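Luciferase-like monooxygenase (Streptomyces bottropensis, PDB 7BIP) probably acts as a monooxygenase in the biosynthesis of the aromatic polyketide rishirilide, on a TIM-barrel scaffold shared with bacterial luciferase. Local coordinates at residues L35-V40 against R337-F342; M94-S99 against T164-H169; M230-Y235 against F319-Q324. All coordinates share one frame; numbering follows the deposited sequence.

Interaction 1 (L35-V40 against R337-F342)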
loop_
_atom_site.group_PDB
_atom_site.type_symbol
_atom_site.label_atom_id
_atom_site.label_comp_id
_atom_site.label_asym_id
_atom_site.label_seq_id
_atom_site.Cartn_x
_atom_site.Cartn_y
_atom_site.Cartn_z
ATOM N N LEU A 35 22.457 -3.418 -9.305
ATOM C CA LEU A 35 23.548 -4.375 -9.148
ATOM C C LEU A 35 23.184 -5.782 -9.600
ATOM O O LEU A 35 24.074 -6.635 -9.651
ATOM C CB LEU A 35 24.019 -4.419 -7.687
ATOM C CG LEU A 35 24.684 -3.152 -7.137
ATOM C CD1 LEU A 35 25.027 -3.326 -5.662
ATOM C CD2 LEU A 35 25.938 -2.822 -7.945
ATOM N N GLY A 36 21.922 -6.050 -9.922
ATOM C CA GLY A 36 21.547 -7.347 -10.453
ATOM C C GLY A 36 21.065 -8.355 -9.437
ATOM O O GLY A 36 21.081 -9.556 -9.725
ATOM N N PHE A 37 20.648 -7.909 -8.256
ATOM C CA PHE A 37 20.055 -8.807 -7.279
ATOM C C PHE A 37 18.698 -9.314 -7.763
ATOM O O PHE A 37 18.058 -8.730 -8.646
ATOM C CB PHE A 37 19.920 -8.102 -5.928
ATOM C CG PHE A 37 21.231 -7.955 -5.198
ATOM C CD1 PHE A 37 21.668 -8.951 -4.340
ATOM C CD2 PHE A 37 22.040 -6.837 -5.396
ATOM C CE1 PHE A 37 22.877 -8.841 -3.669
ATOM C CE2 PHE A 37 23.265 -6.718 -4.714
ATOM C CZ PHE A 37 23.675 -7.728 -3.854
ATOM N N HIS A 38 18.266 -10.432 -7.175
ATOM C CA HIS A 38 17.071 -11.126 -7.657
ATOM C C HIS A 38 15.780 -10.459 -7.179
ATOM O O HIS A 38 14.801 -10.395 -7.933
ATOM C CB HIS A 38 17.126 -12.591 -7.204
ATOM C CG HIS A 38 15.880 -13.369 -7.494
ATOM N ND1 HIS A 38 14.962 -13.695 -6.519
ATOM C CD2 HIS A 38 15.405 -13.891 -8.650
ATOM C CE1 HIS A 38 13.974 -14.386 -7.061
ATOM N NE2 HIS A 38 14.218 -14.515 -8.353
ATOM N N HIS A 39 15.749 -9.961 -5.946
ATOM C CA HIS A 39 14.497 -9.464 -5.378
ATOM C C HIS A 39 14.782 -8.468 -4.261
ATOM O O HIS A 39 15.913 -8.335 -3.787
ATOM C CB HIS A 39 13.635 -10.616 -4.848
ATOM C CG HIS A 39 14.237 -11.322 -3.673
ATOM N ND1 HIS A 39 14.878 -12.534 -3.789
ATOM C CD2 HIS A 39 14.287 -10.992 -2.359
ATOM C CE1 HIS A 39 15.305 -12.920 -2.599
ATOM N NE2 HIS A 39 14.958 -12.003 -1.714
ATOM N N VAL A 40 13.717 -7.772 -3.851
ATOM C CA VAL A 40 13.663 -6.952 -2.644
ATOM C C VAL A 40 12.506 -7.476 -1.796
ATOM O O VAL A 40 11.376 -7.597 -2.289
ATOM C CB VAL A 40 13.453 -5.457 -2.970
ATOM C CG1 VAL A 40 13.271 -4.652 -1.689
ATOM C CG2 VAL A 40 14.638 -4.907 -3.785
ATOM N N ARG A 337 27.602 -0.826 1.100
ATOM C CA ARG A 337 28.884 -1.512 0.927
ATOM C C ARG A 337 28.694 -3.022 0.904
ATOM O O ARG A 337 29.281 -3.715 0.063
ATOM C CB ARG A 337 29.860 -1.116 2.040
ATOM C CG ARG A 337 31.157 -1.931 2.011
ATOM C CD ARG A 337 32.162 -1.429 3.051
ATOM N NE ARG A 337 31.713 -1.700 4.403
ATOM C CZ ARG A 337 32.424 -1.420 5.489
ATOM N NH1 ARG A 337 33.619 -0.834 5.364
ATOM N NH2 ARG A 337 31.937 -1.705 6.685
ATOM N N THR A 338 27.868 -3.546 1.818
ATOM C CA THR A 338 27.568 -4.973 1.826
ATOM C C THR A 338 27.027 -5.410 0.478
ATOM O O THR A 338 27.465 -6.420 -0.086
ATOM C CB THR A 338 26.552 -5.296 2.928
ATOM O OG1 THR A 338 27.163 -5.146 4.213
ATOM C CG2 THR A 338 26.034 -6.734 2.790
ATOM N N MET A 339 26.072 -4.646 -0.066
ATOM C CA MET A 339 25.478 -5.036 -1.337
ATOM C C MET A 339 26.488 -4.933 -2.471
ATOM O O MET A 339 26.540 -5.816 -3.335
ATOM C CB MET A 339 24.242 -4.185 -1.618
ATOM C CG MET A 339 23.088 -4.505 -0.682
ATOM S SD MET A 339 21.749 -3.335 -0.921
ATOM C CE MET A 339 21.253 -3.708 -2.596
ATOM N N ARG A 340 27.305 -3.873 -2.479
ATOM C CA ARG A 340 28.290 -3.711 -3.547
ATOM C C ARG A 340 29.344 -4.812 -3.507
ATOM O O ARG A 340 29.739 -5.333 -4.558
ATOM C CB ARG A 340 28.942 -2.331 -3.457
ATOM C CG ARG A 340 27.991 -1.205 -3.831
ATOM C CD ARG A 340 28.706 0.094 -4.169
ATOM N NE ARG A 340 27.755 1.095 -4.649
ATOM C CZ ARG A 340 27.260 2.074 -3.900
ATOM N NH1 ARG A 340 27.638 2.196 -2.632
ATOM N NH2 ARG A 340 26.393 2.936 -4.418
ATOM N N LEU A 341 29.805 -5.193 -2.310
ATOM C CA LEU A 341 30.798 -6.260 -2.224
ATOM C C LEU A 341 30.200 -7.597 -2.642
ATOM O O LEU A 341 30.854 -8.392 -3.326
ATOM C CB LEU A 341 31.363 -6.341 -0.803
ATOM C CG LEU A 341 32.337 -5.233 -0.396
ATOM C CD1 LEU A 341 32.656 -5.330 1.108
ATOM C CD2 LEU A 341 33.620 -5.275 -1.224
ATOM N N PHE A 342 28.953 -7.859 -2.244
ATOM C CA PHE A 342 28.307 -9.096 -2.649
ATOM C C PHE A 342 28.145 -9.144 -4.158
ATOM O O PHE A 342 28.391 -10.177 -4.784
ATOM C CB PHE A 342 26.946 -9.237 -1.959
ATOM C CG PHE A 342 26.415 -10.640 -1.953
ATOM C CD1 PHE A 342 26.534 -11.437 -0.823
ATOM C CD2 PHE A 342 25.804 -11.176 -3.080
ATOM C CE1 PHE A 342 26.054 -12.736 -0.819
ATOM C CE2 PHE A 342 25.320 -12.478 -3.068
ATOM C CZ PHE A 342 25.454 -13.252 -1.943
#

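Interaction 2 (M94-S99 against T164-H169)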
loop_
_atom_site.group_PDB
_atom_site.type_symbol
_atom_site.label_atom_id
_atom_site.label_comp_id
_atom_site.label_asym_id
_atom_site.label_seq_id
_atom_site.Cartn_x
_atom_site.Cartn_y
_atom_site.Cartn_z
ATOM N N MET A 94 -3.237 -5.132 -7.148
ATOM C CA MET A 94 -2.764 -3.826 -7.605
ATOM C C MET A 94 -1.246 -3.810 -7.727
ATOM O O MET A 94 -0.687 -3.335 -8.725
ATOM C CB MET A 94 -3.223 -2.724 -6.649
ATOM C CG MET A 94 -4.729 -2.461 -6.613
ATOM S SD MET A 94 -5.065 -1.167 -5.388
ATOM C CE MET A 94 -4.474 0.317 -6.212
ATOM N N LEU A 95 -0.563 -4.328 -6.712
ATOM C CA LEU A 95 0.897 -4.316 -6.720
ATOM C C LEU A 95 1.456 -5.170 -7.854
ATOM O O LEU A 95 2.442 -4.783 -8.493
ATOM C CB LEU A 95 1.414 -4.804 -5.363
ATOM C CG LEU A 95 2.923 -4.999 -5.264
ATOM C CD1 LEU A 95 3.640 -3.692 -5.632
ATOM C CD2 LEU A 95 3.260 -5.429 -3.838
ATOM N N ASP A 96 0.850 -6.335 -8.113
ATOM C CA ASP A 96 1.274 -7.161 -9.237
ATOM C C ASP A 96 1.233 -6.360 -10.537
ATOM O O ASP A 96 2.193 -6.358 -11.318
ATOM C CB ASP A 96 0.381 -8.405 -9.333
ATOM C CG ASP A 96 0.976 -9.495 -10.210
ATOM O OD1 ASP A 96 2.215 -9.565 -10.345
ATOM O OD2 ASP A 96 0.194 -10.296 -10.763
ATOM N N ASN A 97 0.137 -5.632 -10.760
ATOM C CA ASN A 97 0.011 -4.846 -11.986
ATOM C C ASN A 97 0.958 -3.648 -12.007
ATOM O O ASN A 97 1.574 -3.365 -13.041
ATOM C CB ASN A 97 -1.439 -4.408 -12.160
ATOM C CG ASN A 97 -2.297 -5.521 -12.719
ATOM O OD1 ASN A 97 -2.177 -5.874 -13.885
ATOM N ND2 ASN A 97 -3.147 -6.102 -11.873
ATOM N N ILE A 98 1.087 -2.935 -10.886
ATOM C CA ILE A 98 2.006 -1.800 -10.818
ATOM C C ILE A 98 3.429 -2.243 -11.129
ATOM O O ILE A 98 4.173 -1.561 -11.853
ATOM C CB ILE A 98 1.901 -1.137 -9.431
ATOM C CG1 ILE A 98 0.610 -0.319 -9.353
ATOM C CG2 ILE A 98 3.122 -0.245 -9.138
ATOM C CD1 ILE A 98 0.205 0.003 -7.922
ATOM N N SER A 99 3.825 -3.404 -10.605
ATOM C CA SER A 99 5.170 -3.932 -10.794
ATOM C C SER A 99 5.343 -4.686 -12.107
ATOM O O SER A 99 6.442 -5.177 -12.371
ATOM C CB SER A 99 5.525 -4.862 -9.623
ATOM O OG SER A 99 4.877 -6.126 -9.784
ATOM N N THR A 164 -5.122 -10.158 -11.431
ATOM C CA THR A 164 -3.668 -10.088 -11.347
ATOM C C THR A 164 -3.030 -10.021 -12.740
ATOM O O THR A 164 -3.641 -10.343 -13.769
ATOM C CB THR A 164 -3.108 -11.284 -10.569
ATOM O OG1 THR A 164 -3.479 -12.501 -11.225
ATOM C CG2 THR A 164 -3.661 -11.297 -9.142
ATOM N N TRP A 165 -1.784 -9.557 -12.759
ATOM C CA TRP A 165 -0.985 -9.560 -13.975
ATOM C C TRP A 165 -0.504 -10.969 -14.287
ATOM O O TRP A 165 -0.672 -11.468 -15.410
ATOM C CB TRP A 165 0.194 -8.606 -13.783
ATOM C CG TRP A 165 1.209 -8.555 -14.894
ATOM C CD1 TRP A 165 2.059 -9.559 -15.294
ATOM C CD2 TRP A 165 1.521 -7.422 -15.710
ATOM N NE1 TRP A 165 2.860 -9.116 -16.313
ATOM C CE2 TRP A 165 2.552 -7.806 -16.584
ATOM C CE3 TRP A 165 1.025 -6.118 -15.783
ATOM C CZ2 TRP A 165 3.093 -6.933 -17.537
ATOM C CZ3 TRP A 165 1.554 -5.252 -16.721
ATOM C CH2 TRP A 165 2.585 -5.659 -17.584
ATOM N N GLN A 166 0.075 -11.633 -13.296
ATOM C CA GLN A 166 0.613 -12.973 -13.494
ATOM C C GLN A 166 -0.504 -14.009 -13.564
ATOM O O GLN A 166 -1.586 -13.827 -13.011
ATOM C CB GLN A 166 1.579 -13.324 -12.361
ATOM C CG GLN A 166 2.803 -12.423 -12.335
ATOM C CD GLN A 166 3.712 -12.740 -11.173
ATOM O OE1 GLN A 166 4.464 -13.716 -11.213
ATOM N NE2 GLN A 166 3.646 -11.926 -10.127
ATOM N N ARG A 167 -0.214 -15.122 -14.231
ATOM C CA ARG A 167 -1.204 -16.163 -14.445
ATOM C C ARG A 167 -0.704 -17.489 -13.886
ATOM O O ARG A 167 0.393 -17.931 -14.250
ATOM C CB ARG A 167 -1.505 -16.307 -15.935
ATOM C CG ARG A 167 -2.097 -15.045 -16.531
ATOM C CD ARG A 167 -2.245 -15.192 -18.030
ATOM N NE ARG A 167 -2.449 -13.914 -18.701
ATOM C CZ ARG A 167 -2.250 -13.744 -20.006
ATOM N NH1 ARG A 167 -1.849 -14.770 -20.749
ATOM N NH2 ARG A 167 -2.455 -12.559 -20.561
ATOM N N PRO A 168 -1.466 -18.148 -13.003
ATOM C CA PRO A 168 -2.810 -17.735 -12.580
ATOM C C PRO A 168 -2.833 -16.572 -11.593
ATOM O O PRO A 168 -3.870 -15.948 -11.409
ATOM C CB PRO A 168 -3.370 -19.004 -11.920
ATOM C CG PRO A 168 -2.157 -19.734 -11.426
ATOM C CD PRO A 168 -1.069 -19.448 -12.426
ATOM N N HIS A 169 -1.682 -16.287 -10.991
ATOM C CA HIS A 169 -1.534 -15.294 -9.934
ATOM C C HIS A 169 -0.071 -15.294 -9.510
ATOM O O HIS A 169 0.695 -16.158 -9.959
ATOM C CB HIS A 169 -2.475 -15.599 -8.757
ATOM C CG HIS A 169 -2.398 -17.006 -8.253
ATOM N ND1 HIS A 169 -1.316 -17.486 -7.551
ATOM C CD2 HIS A 169 -3.283 -18.030 -8.327
ATOM C CE1 HIS A 169 -1.524 -18.753 -7.234
ATOM N NE2 HIS A 169 -2.715 -19.104 -7.686
#

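Interaction 3 (M230-Y235 against F319-Q324). With EDO (1,2-ethanediol), chain I.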
loop_
_atom_site.group_PDB
_atom_site.type_symbol
_atom_site.label_atom_id
_atom_site.label_comp_id
_atom_site.label_asym_id
_atom_site.label_seq_id
_atom_site.Cartn_x
_atom_site.Cartn_y
_atom_site.Cartn_z
ATOM N N MET A 230 14.836 -18.463 2.136
ATOM C CA MET A 230 15.335 -18.332 3.501
ATOM C C MET A 230 16.028 -16.985 3.617
ATOM O O MET A 230 16.680 -16.547 2.669
ATOM C CB MET A 230 16.329 -19.441 3.877
ATOM C CG MET A 230 15.825 -20.859 3.624
ATOM S SD MET A 230 17.021 -22.067 4.208
ATOM C CE MET A 230 16.682 -23.440 3.107
ATOM N N SER A 231 15.900 -16.336 4.772
ATOM C CA SER A 231 16.557 -15.054 5.020
ATOM C C SER A 231 17.750 -15.245 5.943
ATOM O O SER A 231 17.697 -16.042 6.882
ATOM C CB SER A 231 15.597 -14.026 5.624
ATOM O OG SER A 231 14.670 -13.569 4.651
ATOM N N TYR A 232 18.829 -14.509 5.664
ATOM C CA TYR A 232 20.029 -14.523 6.496
ATOM C C TYR A 232 20.477 -13.093 6.740
ATOM O O TYR A 232 20.568 -12.313 5.792
ATOM C CB TYR A 232 21.183 -15.263 5.819
ATOM C CG TYR A 232 21.071 -16.766 5.720
ATOM C CD1 TYR A 232 21.576 -17.591 6.719
ATOM C CD2 TYR A 232 20.513 -17.358 4.595
ATOM C CE1 TYR A 232 21.501 -18.973 6.611
ATOM C CE2 TYR A 232 20.427 -18.732 4.481
ATOM C CZ TYR A 232 20.929 -19.530 5.486
ATOM O OH TYR A 232 20.837 -20.887 5.366
ATOM N N ASN A 233 20.802 -12.762 7.989
ATOM C CA ASN A 233 21.478 -11.495 8.248
ATOM C C ASN A 233 22.805 -11.459 7.498
ATOM O O ASN A 233 23.541 -12.449 7.452
ATOM C CB ASN A 233 21.695 -11.301 9.747
ATOM C CG ASN A 233 20.395 -11.092 10.490
ATOM O OD1 ASN A 233 19.435 -10.554 9.937
ATOM N ND2 ASN A 233 20.348 -11.526 11.746
ATOM N N CYS A 234 23.094 -10.322 6.864
ATOM C CA CYS A 234 24.243 -10.279 5.970
ATOM C C CYS A 234 24.985 -8.966 6.150
ATOM O O CYS A 234 24.378 -7.891 6.081
ATOM C CB CYS A 234 23.797 -10.456 4.509
ATOM S SG CYS A 234 25.155 -10.393 3.353
ATOM N N TYR A 235 26.293 -9.059 6.381
ATOM C CA TYR A 235 27.141 -7.877 6.487
ATOM C C TYR A 235 28.505 -8.239 5.925
ATOM O O TYR A 235 29.127 -9.198 6.395
ATOM C CB TYR A 235 27.255 -7.405 7.951
ATOM C CG TYR A 235 27.920 -6.057 8.097
ATOM C CD1 TYR A 235 27.169 -4.923 8.355
ATOM C CD2 TYR A 235 29.291 -5.917 7.962
ATOM C CE1 TYR A 235 27.774 -3.681 8.483
ATOM C CE2 TYR A 235 29.901 -4.694 8.080
ATOM C CZ TYR A 235 29.136 -3.576 8.339
ATOM O OH TYR A 235 29.730 -2.341 8.462
ATOM N N PHE A 319 18.453 -22.695 -3.786
ATOM C CA PHE A 319 17.233 -22.018 -3.345
ATOM C C PHE A 319 17.484 -20.512 -3.386
ATOM O O PHE A 319 18.509 -20.052 -3.903
ATOM C CB PHE A 319 16.793 -22.522 -1.961
ATOM C CG PHE A 319 17.753 -22.185 -0.841
ATOM C CD1 PHE A 319 17.501 -21.113 0.004
ATOM C CD2 PHE A 319 18.893 -22.946 -0.627
ATOM C CE1 PHE A 319 18.376 -20.797 1.030
ATOM C CE2 PHE A 319 19.773 -22.634 0.404
ATOM C CZ PHE A 319 19.509 -21.552 1.237
ATOM N N THR A 320 16.525 -19.742 -2.874
ATOM C CA THR A 320 16.552 -18.284 -2.909
ATOM C C THR A 320 16.868 -17.743 -1.518
ATOM O O THR A 320 16.122 -17.999 -0.565
ATOM C CB THR A 320 15.213 -17.747 -3.409
ATOM O OG1 THR A 320 14.970 -18.244 -4.736
ATOM C CG2 THR A 320 15.221 -16.229 -3.428
ATOM N N ILE A 321 17.970 -16.997 -1.402
ATOM C CA ILE A 321 18.372 -16.379 -0.139
ATOM C C ILE A 321 18.029 -14.899 -0.194
ATOM O O ILE A 321 18.307 -14.233 -1.201
ATOM C CB ILE A 321 19.875 -16.566 0.127
ATOM C CG1 ILE A 321 20.168 -17.988 0.620
ATOM C CG2 ILE A 321 20.372 -15.522 1.152
ATOM C CD1 ILE A 321 21.656 -18.316 0.804
ATOM N N SER A 322 17.436 -14.384 0.883
ATOM C CA SER A 322 17.273 -12.947 1.080
ATOM C C SER A 322 18.322 -12.484 2.079
ATOM O O SER A 322 18.370 -12.986 3.210
ATOM C CB SER A 322 15.873 -12.582 1.584
ATOM O OG SER A 322 14.867 -13.079 0.725
ATOM N N LEU A 323 19.152 -11.531 1.662
ATOM C CA LEU A 323 20.222 -11.003 2.506
ATOM C C LEU A 323 19.677 -9.822 3.303
ATOM O O LEU A 323 19.350 -8.781 2.734
ATOM C CB LEU A 323 21.408 -10.586 1.641
ATOM C CG LEU A 323 21.911 -11.656 0.669
ATOM C CD1 LEU A 323 22.736 -11.000 -0.426
ATOM C CD2 LEU A 323 22.728 -12.725 1.412
ATOM N N GLN A 324 19.566 -9.990 4.616
ATOM C CA GLN A 324 19.031 -8.936 5.472
ATOM C C GLN A 324 20.147 -7.937 5.786
ATOM O O GLN A 324 21.055 -8.245 6.568
ATOM C CB GLN A 324 18.447 -9.556 6.739
ATOM C CG GLN A 324 18.093 -8.532 7.790
ATOM C CD GLN A 324 17.167 -7.488 7.233
ATOM O OE1 GLN A 324 16.210 -7.812 6.534
ATOM N NE2 GLN A 324 17.451 -6.229 7.517
HETATM C C1 EDO I . 15.613 -10.745 12.422
HETATM O O1 EDO I . 16.038 -9.442 12.013
HETATM C C2 EDO I . 15.270 -11.565 11.185
HETATM O O2 EDO I . 16.464 -12.153 10.655
#

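Interaction 1 (L35-V40 against R337-F342)
Leu35 and Phe37 pack against Met339, Arg340 and Phe342 in an apolar contact between a helix-to-strand turn and a late helix in the outer layer of the TIM barrel. The turn leads from helix 18-35 into barrel strand 39-42, while the partners lie on helix 332-345. Gly36 follows the first helix in a Schellman motif, its phi of 94° letting the chain leave the helix for the strand. No hydrogen bond spans the contact.

The Phe37 ring comes edge-on to the backbone of the helix: CZ meets Met339 O at 3.5 Å, near the ring plane. Beside it, CE2 of the same ring reaches Met339 CB at 4.1 Å. Phe342, with CG anti to its backbone N (chi1 -161°), extends toward the turn, and its ring stands obliquely to that of Phe37, with centroids 6.0 Å apart and planes at 36°; Phe37 CE1 and Phe342 CD2 approach to 3.8 Å. Beyond this pair, Phe342 meets the ring of Phe3 and Phe37 rests on Leu323, so the aromatic cluster reaches the outside of the barrel wall. Met339 also packs on Leu28 and Ala32 of helix 18-35.

On the more exposed side, one branch of Leu35 does all the touching: its CD1 lies 3.7 Å from Met339 O and 4.1 Å from the aliphatic CG of Arg340.

Interaction 2 (M94-S99 against T164-H169)
Asp96 holds Trp165 and Gln166 through both oxygens of its carboxylate. OD2 accepts the backbone N-H of Gln166 on its syn side, 2.9 Å from Gln166 N in an almost straight bond (175°), and takes a second, weak and strongly bent bond from Trp165 N. The other oxygen, OD1, is met from above the carboxylate plane by Gln166 NE2 at 2.8 Å; the bond lies close to the plane of the amide, although carboxylate and amide are turned 51° apart. Asp96 can reach across because CG stands anti to its own backbone N (chi1 -164°), carrying the carboxylate out from the helix. Thr164 CB closes against OD2 at 3.5 Å.

Next to this grip, Asn97 OD1 lies at the edge of the Trp165 indole, 3.7 Å from CE3 and 3.6 Å from Trp165 CB. In the TIM barrel, the contact fastens the last turn of helix 85-98 to the loop that leads into strand 171-175.

Further out, Gln166 NE2 also donates to Leu103 O on strand 103-107, a second bond that would limit rotation of the amide; Gln166 OE1 is reached weakly by Arg72 NH2. Asn97 ND2 bonds to Arg163 O, just ahead of the loop segment, and to Ala93 O within its own helix. Within the loop, Thr164 OG1 donates to Gln166 O at 2.9 Å, spanning Trp165, whose N-H reaches Asp96 weakly. Gly19 of the second subunit packs on both Asn97 and Trp165, bringing this corner of the fold to the dimer interface.

Interaction 3 (M230-Y235 against F319-Q324)
Phe319 opens the segment with the Met230 methyl lying over one face of its ring: Met230 CE is 3.8 Å from the Phe319 ring centroid, 14° off the normal, a CH-pi contact, while Met230 SD lies obliquely, 4.3 Å from the same centroid, in a Met-aromatic pairing. Phe319 CG lies between backbone N and carbonyl carbon (chi1 66°), which turns the ring toward Met230. Replacing this ring by an alanine is likely to leave the Met230 thioether without its aromatic partner and open a gap next to its methyl.

Thr320 O then accepts Met230 N at 3.0 Å, the first of five backbone bonds. Ile321 comes obliquely to the Tyr232 ring, its CD1 3.9 Å from Tyr232 CE2. These strands, 228-236 and 320-324, are parallel neighbours in the wall of the TIM barrel, with Met230, Tyr232, Ile321 and Leu323 facing the outer helices. On the other face, Ser322 CB touches Ser231 OG at 3.4 Å; Ser322 OG bonds to His39 and Lys41. Leu323 CB packs on Cys234 CB at 3.7 Å. Gln324 lies alongside Asn233, amide planes nearly perpendicular, with CG 3.2 Å from Asn233 OD1. Its own amide bonds to Ile326 O and Phe8 N, and Gln324 O receives Cys234 N at 2.9 Å.

Overall arrangement
From the N terminus, the chain first enters interaction 1 at residues 35-40, whose partner helix 332-345 comes nearly 300 residues later; this longest loop contains both other contacts and joins the first helix-to-strand turn of the barrel to its last large helix. Interaction 2 closes within it, tying helix 85-98 to the loop before strand 171-175. Interaction 3 follows in series, without crossing, and pairs strand 228-236 with strand 320-324. Interactions 1 and 3 touch: Arg337 NH2 lies 2.9 Å from Tyr235 OH, a probable hydrogen bond, and helix 332-345 is the next regular element after strand 320-324. Interaction 2 stands apart, its centre about 25 Å from those of the other two.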